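Local coordinates for protein carbon monoxide oxidation system transcription regulator CooA-1 (Carboxydothermus hydrogenoformans, PDB 6CPB) that senses carbon monoxide through a bound heme and, as a likely DNA-binding transcription factor, probably switches on genes for carbon monoxide oxidation, at residues T6-V11 / G72-T77. Residues are numbered along the deposited sequence; the frame is centred on the assembly and turned at random.
Sequences TNLLEV and GDIFCT. With SO4 (sulfate ion), chain D.
L8 and G72 meet backbone to backbone: L8 N donates to G72 O (2.9 Å). This is the tight side. L8 CB lies beside the same oxygen, and L8 CD1 packs on I74 CB at 4.1 Å, the two side chains meeting at a slant, with N112 and M113 of helix 108-135 against L8 and I74 respectively. The N7 amide comes in obliquely against G72, ND2 3.6 Å from its CA; a side chain at G72 would run into that nitrogen. With CG anti to the backbone N (chi1 -179°), N7 swings OD1 round to accept from L9 N (2.9 Å), a capping bond in the turn leading into helix 9-12, while ND2 donates to A71 O. In this cyclic nucleotide-binding fold, here the heme domain of CooA, the contact joins the N-terminal arm to strand 74-76 at the edge of a four-stranded antiparallel sheet. On the wetter side a water links N7 ND2 to D73 OD1, which also forms a salt bridge with K115, while OD2 accepts from E70 N. An alanine in place of N7 would probably leave L9 N without its cap and A71 O without its side-chain donor. Farther out, partly exposed T6 holds a sulfate, probably from the crystallisation liquor, T6 OG1 donating to its O2 at 2.7 Å.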
loop_
_atom_site.group_PDB
_atom_site.type_symbol
_atom_site.label_atom_id
_atom_site.label_comp_id
_atom_site.label_asym_id
_atom_site.label_seq_id
_atom_site.Cartn_x
_atom_site.Cartn_y
_atom_site.Cartn_z
ATOM N N THR A 6 14.429 0.453 -2.044
ATOM C CA THR A 6 13.480 1.180 -2.894
ATOM C C THR A 6 13.551 2.686 -2.717
ATOM O O THR A 6 12.805 3.416 -3.381
ATOM C CB THR A 6 12.014 0.753 -2.679
ATOM O OG1 THR A 6 11.513 1.277 -1.438
ATOM C CG2 THR A 6 11.839 -0.763 -2.741
ATOM N N ASN A 7 14.433 3.173 -1.859
ATOM C CA ASN A 7 14.520 4.605 -1.634
ATOM C C ASN A 7 14.838 5.332 -2.939
ATOM O O ASN A 7 15.660 4.877 -3.736
ATOM C CB ASN A 7 15.591 4.874 -0.578
ATOM C CG ASN A 7 15.728 6.320 -0.266
ATOM O OD1 ASN A 7 16.466 7.043 -0.939
ATOM N ND2 ASN A 7 15.008 6.777 0.749
ATOM N N LEU A 8 14.195 6.481 -3.140
ATOM C CA LEU A 8 14.250 7.200 -4.408
ATOM C C LEU A 8 15.286 8.315 -4.463
ATOM O O LEU A 8 15.360 9.009 -5.478
ATOM C CB LEU A 8 12.866 7.754 -4.751
ATOM C CG LEU A 8 11.835 6.661 -5.037
ATOM C CD1 LEU A 8 10.447 7.255 -5.053
ATOM C CD2 LEU A 8 12.114 5.924 -6.350
ATOM N N LEU A 9 16.110 8.504 -3.432
ATOM C CA LEU A 9 17.146 9.529 -3.541
ATOM C C LEU A 9 18.078 9.265 -4.714
ATOM O O LEU A 9 18.506 10.203 -5.391
ATOM C CB LEU A 9 17.947 9.667 -2.249
ATOM C CG LEU A 9 17.219 10.357 -1.098
ATOM C CD1 LEU A 9 18.025 10.256 0.196
ATOM C CD2 LEU A 9 16.921 11.809 -1.424
ATOM N N GLU A 10 18.434 8.004 -4.962
ATOM C CA GLU A 10 19.330 7.718 -6.078
ATOM C C GLU A 10 18.698 8.131 -7.404
ATOM O O GLU A 10 19.397 8.590 -8.310
ATOM C CB GLU A 10 19.745 6.245 -6.043
ATOM C CG GLU A 10 20.686 5.793 -7.163
ATOM C CD GLU A 10 19.971 5.159 -8.344
ATOM O OE1 GLU A 10 18.741 4.996 -8.298
ATOM O OE2 GLU A 10 20.654 4.798 -9.338
ATOM N N VAL A 11 17.380 7.972 -7.527
ATOM C CA VAL A 11 16.633 8.410 -8.702
ATOM C C VAL A 11 16.607 9.933 -8.787
ATOM O O VAL A 11 16.859 10.517 -9.853
ATOM C CB VAL A 11 15.215 7.805 -8.616
ATOM C CG1 VAL A 11 14.204 8.566 -9.462
ATOM C CG2 VAL A 11 15.273 6.327 -9.001
ATOM N N GLY A 72 13.338 10.555 -0.043
ATOM C CA GLY A 72 13.320 9.451 -0.977
ATOM C C GLY A 72 12.109 8.559 -0.871
ATOM O O GLY A 72 12.029 7.578 -1.612
ATOM N N ASP A 73 11.166 8.872 0.011
ATOM C CA ASP A 73 9.899 8.157 0.099
ATOM C C ASP A 73 8.781 8.942 -0.582
ATOM O O ASP A 73 8.787 10.177 -0.622
ATOM C CB ASP A 73 9.483 7.911 1.555
ATOM C CG ASP A 73 10.270 6.809 2.236
ATOM O OD1 ASP A 73 10.684 5.841 1.574
ATOM O OD2 ASP A 73 10.421 6.889 3.484
ATOM N N ILE A 74 7.804 8.200 -1.100
ATOM C CA ILE A 74 6.695 8.749 -1.874
ATOM C C ILE A 74 5.366 8.343 -1.242
ATOM O O ILE A 74 5.244 7.271 -0.648
ATOM C CB ILE A 74 6.825 8.251 -3.341
ATOM C CG1 ILE A 74 6.056 9.131 -4.331
ATOM C CG2 ILE A 74 6.415 6.810 -3.484
ATOM C CD1 ILE A 74 6.428 8.855 -5.776
ATOM N N PHE A 75 4.367 9.210 -1.375
ATOM C CA PHE A 75 3.027 8.956 -0.837
ATOM C C PHE A 75 2.033 9.780 -1.665
ATOM O O PHE A 75 2.369 10.256 -2.753
ATOM C CB PHE A 75 3.025 9.184 0.687
ATOM C CG PHE A 75 1.734 8.788 1.392
ATOM C CD1 PHE A 75 1.097 7.578 1.140
ATOM C CD2 PHE A 75 1.166 9.652 2.309
ATOM C CE1 PHE A 75 -0.092 7.260 1.776
ATOM C CE2 PHE A 75 -0.003 9.330 2.958
ATOM C CZ PHE A 75 -0.628 8.127 2.698
ATOM N N CYS A 76 0.799 9.928 -1.181
ATOM C CA CYS A 76 -0.236 10.531 -1.994
ATOM C C CYS A 76 -1.352 11.045 -1.101
ATOM O O CYS A 76 -1.496 10.636 0.058
ATOM C CB CYS A 76 -0.790 9.508 -2.979
ATOM S SG CYS A 76 -1.323 7.967 -2.182
ATOM N N THR A 77 -2.144 11.948 -1.667
ATOM C CA THR A 77 -3.365 12.401 -1.023
ATOM C C THR A 77 -4.490 11.417 -1.351
ATOM O O THR A 77 -4.259 10.340 -1.908
ATOM C CB THR A 77 -3.692 13.826 -1.440
ATOM O OG1 THR A 77 -3.981 13.825 -2.840
ATOM C CG2 THR A 77 -2.552 14.778 -1.134
HETATM S S SO4 D . 13.788 1.670 1.517
HETATM O O1 SO4 D . 15.015 2.015 0.801
HETATM O O2 SO4 D . 13.052 0.664 0.752
HETATM O O3 SO4 D . 14.126 1.132 2.832
HETATM O O4 SO4 D . 12.974 2.874 1.675
HETATM O O HOH W 1 13.231 5.029 2.170
#